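Local coordinates for protein yeast glycogen phosphorylase (Saccharomyces cerevisiae, PDB 1YGP) that is a carbohydrate phosphorylase of the GT-B clan that carries pyridoxal-5'-phosphate in a pocket of its fold, at residues A338-I343 / V361-N366; K90-T93 / K97-Y100; V375-V380 / T397-Y402. All blocks are in the same frame, centred on the assembly; numbering follows the deposited sequence.

Contact 1 (A338-I343 / V361-N366); sequences ASLHDI and VAIQLN
L340 is the first residue of helix segment 338-343 to touch strand 361-366, and it does so with one methyl: CD2 lies 4.1 Å from I363 CD1. The two side chains meet askew through their outermost carbons, leaving the branch points apart. I343, three residues on, brings the helix back to the strand, and its CB points toward it. Its CG2 branch, set anti to the backbone N by a chi1 of -74°, reaches V361 CG1 at 4.0 Å, and I363 CD1 lies 4.3 Å from the same I343 CG2. One methyl of I343 therefore meets two strand residues. V361 and I363 stand two apart on the strand, so both turn their CB to the helix side, and V361 contributes its CG1 branch. I363 can meet both L340 and I343 because its chain is extended at chi2 (-177°), which carries CD1 out toward the helix. All four touching residues are buried and no hydrogen bond crosses; 139 Å² is buried between the segments, and each of the three contacts within 4.5 Å joins methyl carbons. The segment axes run nearly antiparallel, at 165°, with a closest approach of 11.7 Å, a spacing bridged by side chains alone. This is helix-on-sheet packing in a beta-alpha-beta crossover of a Rossmann-like sheet: in chain order the connection from strand 274-284 to strand 361-366 includes helix 322-350, and the two strands are parallel but separated by strands 184-189 and 98-102. The helix spans those two as well, I343 touching Y100 on one and Y187 on the other, while strand 400-404 flanks strand 361-366 on its other edge.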
loop_
_atom_site.group_PDB
_atom_site.type_symbol
_atom_site.label_atom_id
_atom_site.label_comp_id
_atom_site.label_asym_id
_atom_site.label_seq_id
_atom_site.Cartn_x
_atom_site.Cartn_y
_atom_site.Cartn_z
ATOM N N ALA A 338 -2.058 19.270 11.453
ATOM C CA ALA A 338 -2.130 17.963 12.077
ATOM C C ALA A 338 -1.101 17.816 13.196
ATOM O O ALA A 338 -1.431 17.424 14.320
ATOM C CB ALA A 338 -1.880 16.923 11.027
ATOM N N SER A 339 0.141 18.202 12.941
ATOM C CA SER A 339 1.180 18.165 13.943
ATOM C C SER A 339 0.863 19.050 15.135
ATOM O O SER A 339 0.979 18.596 16.274
ATOM C CB SER A 339 2.463 18.607 13.309
ATOM O OG SER A 339 2.816 17.713 12.265
ATOM N N LEU A 340 0.410 20.292 14.961
ATOM C CA LEU A 340 0.067 21.117 16.110
ATOM C C LEU A 340 -1.074 20.486 16.875
ATOM O O LEU A 340 -1.026 20.407 18.099
ATOM C CB LEU A 340 -0.343 22.500 15.680
ATOM C CG LEU A 340 0.553 23.599 16.170
ATOM C CD1 LEU A 340 0.595 23.569 17.669
ATOM C CD2 LEU A 340 1.966 23.388 15.682
ATOM N N HIS A 341 -2.060 19.936 16.171
ATOM C CA HIS A 341 -3.181 19.267 16.800
ATOM C C HIS A 341 -2.727 18.152 17.722
ATOM O O HIS A 341 -3.252 17.992 18.834
ATOM C CB HIS A 341 -4.086 18.683 15.745
ATOM C CG HIS A 341 -5.338 18.030 16.297
ATOM N ND1 HIS A 341 -5.455 17.012 17.139
ATOM C CD2 HIS A 341 -6.610 18.421 15.953
ATOM C CE1 HIS A 341 -6.730 16.764 17.317
ATOM N NE2 HIS A 341 -7.410 17.619 16.601
ATOM N N ASP A 342 -1.802 17.331 17.226
ATOM C CA ASP A 342 -1.315 16.199 17.987
ATOM C C ASP A 342 -0.489 16.736 19.163
ATOM O O ASP A 342 -0.630 16.225 20.275
ATOM C CB ASP A 342 -0.523 15.311 17.014
ATOM C CG ASP A 342 -0.133 13.958 17.576
ATOM O OD1 ASP A 342 -0.854 13.370 18.364
ATOM O OD2 ASP A 342 0.924 13.456 17.232
ATOM N N ILE A 343 0.257 17.835 18.971
ATOM C CA ILE A 343 1.049 18.465 20.023
ATOM C C ILE A 343 0.134 19.075 21.083
ATOM O O ILE A 343 0.475 18.979 22.252
ATOM C CB ILE A 343 1.968 19.522 19.350
ATOM C CG1 ILE A 343 3.081 18.767 18.635
ATOM C CG2 ILE A 343 2.523 20.541 20.353
ATOM C CD1 ILE A 343 3.773 19.595 17.536
ATOM N N VAL A 361 6.365 22.831 26.119
ATOM C CA VAL A 361 6.548 22.473 24.727
ATOM C C VAL A 361 7.606 23.359 24.101
ATOM O O VAL A 361 7.516 24.569 24.272
ATOM C CB VAL A 361 5.215 22.648 23.975
ATOM C CG1 VAL A 361 5.369 22.286 22.513
ATOM C CG2 VAL A 361 4.177 21.732 24.554
ATOM N N ALA A 362 8.581 22.835 23.359
ATOM C CA ALA A 362 9.539 23.656 22.615
ATOM C C ALA A 362 9.353 23.275 21.145
ATOM O O ALA A 362 9.524 22.094 20.845
ATOM C CB ALA A 362 10.951 23.307 23.034
ATOM N N ILE A 363 8.970 24.106 20.178
ATOM C CA ILE A 363 8.802 23.656 18.800
ATOM C C ILE A 363 9.856 24.357 17.957
ATOM O O ILE A 363 9.934 25.600 17.949
ATOM C CB ILE A 363 7.369 23.994 18.232
ATOM C CG1 ILE A 363 6.246 23.506 19.161
ATOM C CG2 ILE A 363 7.232 23.321 16.852
ATOM C CD1 ILE A 363 4.803 23.743 18.646
ATOM N N GLN A 364 10.676 23.597 17.231
ATOM C CA GLN A 364 11.725 24.189 16.412
ATOM C C GLN A 364 11.318 24.268 14.949
ATOM O O GLN A 364 10.908 23.274 14.351
ATOM C CB GLN A 364 12.992 23.366 16.541
ATOM C CG GLN A 364 14.212 24.076 15.986
ATOM C CD GLN A 364 14.568 25.359 16.721
ATOM O OE1 GLN A 364 14.737 25.393 17.932
ATOM N NE2 GLN A 364 14.722 26.482 16.055
ATOM N N LEU A 365 11.425 25.417 14.318
ATOM C CA LEU A 365 11.018 25.521 12.947
ATOM C C LEU A 365 12.294 25.321 12.176
ATOM O O LEU A 365 13.205 26.169 12.216
ATOM C CB LEU A 365 10.439 26.894 12.657
ATOM C CG LEU A 365 9.297 27.447 13.511
ATOM C CD1 LEU A 365 8.655 28.513 12.660
ATOM C CD2 LEU A 365 8.219 26.421 13.871
ATOM N N ASN A 366 12.443 24.158 11.544
ATOM C CA ASN A 366 13.630 23.965 10.744
ATOM C C ASN A 366 13.350 24.633 9.403
ATOM O O ASN A 366 12.661 24.096 8.535
ATOM C CB ASN A 366 13.899 22.485 10.593
ATOM C CG ASN A 366 15.168 22.239 9.787
ATOM O OD1 ASN A 366 16.130 23.019 9.819
ATOM N ND2 ASN A 366 15.213 21.171 8.998
#

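Contact 2 (K90-T93 / K97-Y100); sequences KFTT and KRVY
R98 reaches the helix segment 90-93 through an extended side chain: chi1 of -63° sets CG anti to the carbonyl carbon, and chi2 and chi3, both near -164°, then run the chain straight to NE. F91, with chi1 of -59°, has its ring swung beside its own backbone N, and it is the CB at the root of that ring that receives the arginine. F91 CB sits 3.3 Å above the R98 guanidinium plane, offset toward the rim, with R98 NH2 3.4 Å from F91 CB. The same NH2 lies 3.4 Å from T92 N, but both are donors, so this is proximity without a bond. T92 OG1 lies in the guanidinium plane at its edge, 4.0 Å from R98 NH2 and not bonded to it; its hydrogen bond is to Q88 O of its own helix. A bound phosphate ion, probably from the crystallisation liquor, lies about 5 Å from the T92 side chain. The contact thus folds the end of helix 65-94 back against the start of strand 98-102, across a short turn. Strands 184-189 and 361-366 flank that strand, and helix 322-350 presents R346 beside R98.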
loop_
_atom_site.group_PDB
_atom_site.type_symbol
_atom_site.label_atom_id
_atom_site.label_comp_id
_atom_site.label_asym_id
_atom_site.label_seq_id
_atom_site.Cartn_x
_atom_site.Cartn_y
_atom_site.Cartn_z
ATOM N N LYS A 90 7.559 6.502 29.855
ATOM C CA LYS A 90 8.392 7.232 30.808
ATOM C C LYS A 90 8.076 8.717 30.681
ATOM O O LYS A 90 7.674 9.343 31.656
ATOM C CB LYS A 90 9.869 6.964 30.523
ATOM C CG LYS A 90 10.869 7.894 31.214
ATOM C CD LYS A 90 12.286 7.348 31.101
ATOM C CE LYS A 90 12.693 7.198 29.635
ATOM N NZ LYS A 90 13.915 6.421 29.468
ATOM N N PHE A 91 8.113 9.284 29.481
ATOM C CA PHE A 91 7.839 10.692 29.288
ATOM C C PHE A 91 6.429 11.027 29.743
ATOM O O PHE A 91 6.295 12.013 30.464
ATOM C CB PHE A 91 8.049 11.032 27.827
ATOM C CG PHE A 91 9.473 10.730 27.338
ATOM C CD1 PHE A 91 10.560 10.642 28.215
ATOM C CD2 PHE A 91 9.700 10.572 25.970
ATOM C CE1 PHE A 91 11.838 10.403 27.720
ATOM C CE2 PHE A 91 10.989 10.336 25.491
ATOM C CZ PHE A 91 12.058 10.250 26.362
ATOM N N THR A 92 5.395 10.226 29.462
ATOM C CA THR A 92 4.056 10.463 29.982
ATOM C C THR A 92 4.055 10.484 31.517
ATOM O O THR A 92 3.548 11.419 32.147
ATOM C CB THR A 92 3.121 9.369 29.452
ATOM O OG1 THR A 92 3.154 9.447 28.034
ATOM C CG2 THR A 92 1.675 9.559 29.893
ATOM N N THR A 93 4.672 9.497 32.146
ATOM C CA THR A 93 4.754 9.423 33.586
ATOM C C THR A 93 5.596 10.545 34.159
ATOM O O THR A 93 5.284 11.012 35.252
ATOM C CB THR A 93 5.327 8.039 33.932
ATOM O OG1 THR A 93 4.238 7.137 33.725
ATOM C CG2 THR A 93 5.918 7.923 35.318
ATOM N N LYS A 97 9.720 18.757 29.778
ATOM C CA LYS A 97 9.469 19.639 28.645
ATOM C C LYS A 97 9.910 18.835 27.412
ATOM O O LYS A 97 10.920 18.117 27.466
ATOM C CB LYS A 97 10.302 20.911 28.759
ATOM C CG LYS A 97 9.995 21.920 27.676
ATOM C CD LYS A 97 10.801 23.182 27.821
ATOM C CE LYS A 97 10.162 24.165 26.865
ATOM N NZ LYS A 97 10.860 25.430 26.857
ATOM N N ARG A 98 9.167 18.928 26.320
ATOM C CA ARG A 98 9.431 18.156 25.131
ATOM C C ARG A 98 9.761 19.098 23.999
ATOM O O ARG A 98 9.343 20.263 23.958
ATOM C CB ARG A 98 8.216 17.331 24.725
ATOM C CG ARG A 98 7.794 16.298 25.742
ATOM C CD ARG A 98 6.829 15.294 25.128
ATOM N NE ARG A 98 6.157 14.581 26.202
ATOM C CZ ARG A 98 5.804 13.303 26.139
ATOM N NH1 ARG A 98 6.044 12.537 25.072
ATOM N NH2 ARG A 98 5.157 12.791 27.181
ATOM N N VAL A 99 10.497 18.547 23.048
ATOM C CA VAL A 99 10.968 19.273 21.886
ATOM C C VAL A 99 10.204 18.721 20.690
ATOM O O VAL A 99 10.083 17.501 20.580
ATOM C CB VAL A 99 12.455 19.024 21.703
ATOM C CG1 VAL A 99 12.950 19.817 20.517
ATOM C CG2 VAL A 99 13.191 19.389 22.960
ATOM N N TYR A 100 9.668 19.514 19.781
ATOM C CA TYR A 100 9.010 18.997 18.607
ATOM C C TYR A 100 9.823 19.677 17.519
ATOM O O TYR A 100 10.104 20.886 17.545
ATOM C CB TYR A 100 7.545 19.415 18.608
ATOM C CG TYR A 100 6.750 18.630 19.644
ATOM C CD1 TYR A 100 6.524 17.258 19.494
ATOM C CD2 TYR A 100 6.222 19.289 20.750
ATOM C CE1 TYR A 100 5.771 16.555 20.442
ATOM C CE2 TYR A 100 5.470 18.599 21.699
ATOM C CZ TYR A 100 5.244 17.233 21.544
ATOM O OH TYR A 100 4.485 16.554 22.492
#

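Contact 3 (V375-V380 / T397-Y402); sequences VELQRV and TKTFAY
L377 and F400 pack together inside a beta-alpha-beta unit of the Rossmann-like sheet, in which strand 361-366 is followed by helices 372-384 and 389-399 and then by the neighbouring parallel strand 400-404. The close part of the contact is narrow. L377 CD2 lies 3.9 Å from F400 CE2 and 4.0 Å from F400 CZ, so a single methyl rests against the outer end of the ring. In L377 chi1 (-178°) sends CG away from the backbone N, and chi2 (48°) then sets which methyl, CD2, meets the ring. The ring belongs to the first residue that departs from helical geometry after helix 389-399, so the contact marks the point where that helix becomes strand. Beyond the ring the fit slackens: T399 OG1 is 4.4 Å from L377 CD2, and that hydroxyl is bonded to I395 O within its own helix. I363 and L365 touch the F400 side chain, and F357 and V396 touch L377, so residues of both strand and helix border the contact. A different chemistry occupies the flank of helix 372-384 turned from the strand. There E376, buried, pairs with R379, partly exposed, and both side chains touch H427 of helix 425-445; E376 OE1 is also hydrogen-bonded to Y333 OH. The arginine grips side-on with two nitrogens: R379 NE meets E376 OE1 at 3.0 Å, within the guanidinium plane but from above that of the carboxylate, while R379 NH2 meets E376 OE2 at 3.0 Å on its syn side, 23° out of the carboxylate plane.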
loop_
_atom_site.group_PDB
_atom_site.type_symbol
_atom_site.label_atom_id
_atom_site.label_comp_id
_atom_site.label_asym_id
_atom_site.label_seq_id
_atom_site.Cartn_x
_atom_site.Cartn_y
_atom_site.Cartn_z
ATOM N N VAL A 375 0.874 30.786 13.362
ATOM C CA VAL A 375 -0.430 31.350 13.087
ATOM C C VAL A 375 -1.548 30.394 13.491
ATOM O O VAL A 375 -2.647 30.798 13.862
ATOM C CB VAL A 375 -0.467 31.670 11.593
ATOM C CG1 VAL A 375 -1.765 32.335 11.215
ATOM C CG2 VAL A 375 0.618 32.653 11.267
ATOM N N GLU A 376 -1.310 29.092 13.354
ATOM C CA GLU A 376 -2.250 28.061 13.740
ATOM C C GLU A 376 -2.354 27.942 15.262
ATOM O O GLU A 376 -3.493 27.840 15.739
ATOM C CB GLU A 376 -1.793 26.753 13.116
ATOM C CG GLU A 376 -2.532 25.486 13.539
ATOM C CD GLU A 376 -3.985 25.359 13.094
ATOM O OE1 GLU A 376 -4.453 26.135 12.266
ATOM O OE2 GLU A 376 -4.648 24.445 13.583
ATOM N N LEU A 377 -1.261 27.971 16.059
ATOM C CA LEU A 377 -1.391 27.875 17.500
ATOM C C LEU A 377 -2.167 29.105 17.934
ATOM O O LEU A 377 -3.136 28.959 18.683
ATOM C CB LEU A 377 -0.035 27.846 18.208
ATOM C CG LEU A 377 -0.024 27.696 19.753
ATOM C CD1 LEU A 377 -0.942 26.564 20.182
ATOM C CD2 LEU A 377 1.390 27.430 20.230
ATOM N N GLN A 378 -1.884 30.295 17.402
ATOM C CA GLN A 378 -2.669 31.472 17.756
ATOM C C GLN A 378 -4.144 31.263 17.400
ATOM O O GLN A 378 -5.013 31.499 18.250
ATOM C CB GLN A 378 -2.107 32.680 17.027
ATOM C CG GLN A 378 -2.765 33.998 17.359
ATOM C CD GLN A 378 -2.602 34.493 18.781
ATOM O OE1 GLN A 378 -2.013 33.863 19.656
ATOM N NE2 GLN A 378 -3.124 35.682 19.045
ATOM N N ARG A 379 -4.434 30.760 16.184
ATOM C CA ARG A 379 -5.790 30.458 15.780
ATOM C C ARG A 379 -6.481 29.500 16.749
ATOM O O ARG A 379 -7.602 29.805 17.173
ATOM C CB ARG A 379 -5.831 29.824 14.392
ATOM C CG ARG A 379 -7.279 29.618 13.913
ATOM C CD ARG A 379 -7.467 28.918 12.571
ATOM N NE ARG A 379 -7.074 27.526 12.637
ATOM C CZ ARG A 379 -7.905 26.599 13.096
ATOM N NH1 ARG A 379 -9.146 26.895 13.495
ATOM N NH2 ARG A 379 -7.452 25.364 13.251
ATOM N N VAL A 380 -5.900 28.380 17.187
ATOM C CA VAL A 380 -6.681 27.483 18.016
ATOM C C VAL A 380 -6.826 28.076 19.401
ATOM O O VAL A 380 -7.937 27.995 19.946
ATOM C CB VAL A 380 -6.056 26.066 18.131
ATOM C CG1 VAL A 380 -5.809 25.560 16.739
ATOM C CG2 VAL A 380 -4.749 26.055 18.849
ATOM N N THR A 397 4.719 33.065 21.242
ATOM C CA THR A 397 6.022 33.695 21.243
ATOM C C THR A 397 7.058 32.915 22.030
ATOM O O THR A 397 8.168 32.627 21.584
ATOM C CB THR A 397 5.725 35.075 21.785
ATOM O OG1 THR A 397 5.069 35.733 20.704
ATOM C CG2 THR A 397 6.934 35.820 22.312
ATOM N N LYS A 398 6.687 32.512 23.227
ATOM C CA LYS A 398 7.592 31.754 24.039
ATOM C C LYS A 398 7.712 30.299 23.608
ATOM O O LYS A 398 8.666 29.658 24.031
ATOM C CB LYS A 398 7.126 31.869 25.465
ATOM C CG LYS A 398 7.581 33.181 26.038
ATOM C CD LYS A 398 7.178 33.192 27.502
ATOM C CE LYS A 398 5.890 33.957 27.822
ATOM N NZ LYS A 398 6.151 35.387 27.853
ATOM N N THR A 399 6.858 29.765 22.734
ATOM C CA THR A 399 6.925 28.371 22.316
ATOM C C THR A 399 7.842 28.169 21.117
ATOM O O THR A 399 8.494 27.136 21.014
ATOM C CB THR A 399 5.497 27.865 21.976
ATOM O OG1 THR A 399 4.666 28.036 23.125
ATOM C CG2 THR A 399 5.495 26.392 21.580
ATOM N N PHE A 400 7.972 29.090 20.178
ATOM C CA PHE A 400 8.754 28.845 18.971
ATOM C C PHE A 400 10.178 29.371 18.910
ATOM O O PHE A 400 10.577 30.318 19.613
ATOM C CB PHE A 400 8.003 29.404 17.778
ATOM C CG PHE A 400 6.665 28.705 17.599
ATOM C CD1 PHE A 400 6.620 27.450 16.992
ATOM C CD2 PHE A 400 5.492 29.299 18.082
ATOM C CE1 PHE A 400 5.400 26.796 16.877
ATOM C CE2 PHE A 400 4.280 28.630 17.960
ATOM C CZ PHE A 400 4.232 27.383 17.361
ATOM N N ALA A 401 10.974 28.717 18.070
ATOM C CA ALA A 401 12.296 29.183 17.715
ATOM C C ALA A 401 12.497 28.792 16.252
ATOM O O ALA A 401 12.040 27.733 15.803
ATOM C CB ALA A 401 13.361 28.509 18.550
ATOM N N TYR A 402 13.227 29.600 15.493
ATOM C CA TYR A 402 13.412 29.438 14.061
ATOM C C TYR A 402 14.875 29.225 13.664
ATOM O O TYR A 402 15.721 30.051 14.027
ATOM C CB TYR A 402 12.801 30.701 13.488
ATOM C CG TYR A 402 13.140 31.101 12.067
ATOM C CD1 TYR A 402 12.883 30.228 11.016
ATOM C CD2 TYR A 402 13.653 32.373 11.810
ATOM C CE1 TYR A 402 13.123 30.619 9.706
ATOM C CE2 TYR A 402 13.897 32.768 10.486
ATOM C CZ TYR A 402 13.627 31.883 9.446
ATOM O OH TYR A 402 13.849 32.243 8.135
#

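Overall arrangement
All three contacts set a helix against the nine-strand mixed sheet, at the adjacent strands 98-102, 361-366 and 400-404. Contacts 1 and 3 are wholly buried and meet through apolar carbons; contact 2 is partly buried, with R98 and T92 partly exposed, and rests a charged guanidinium on a helix. The strands tie the contacts together: A362 N to R98 O (2.7 Å) and Q364 N to Y100 O (2.8 Å) probably bond contact 1 to contact 2, as L365 N to A401 O (2.8 Å) probably does for contacts 1 and 3. Contacts 2 and 3 do not touch, their nearest atoms lying about 6 Å apart, with strand 361-366 between them.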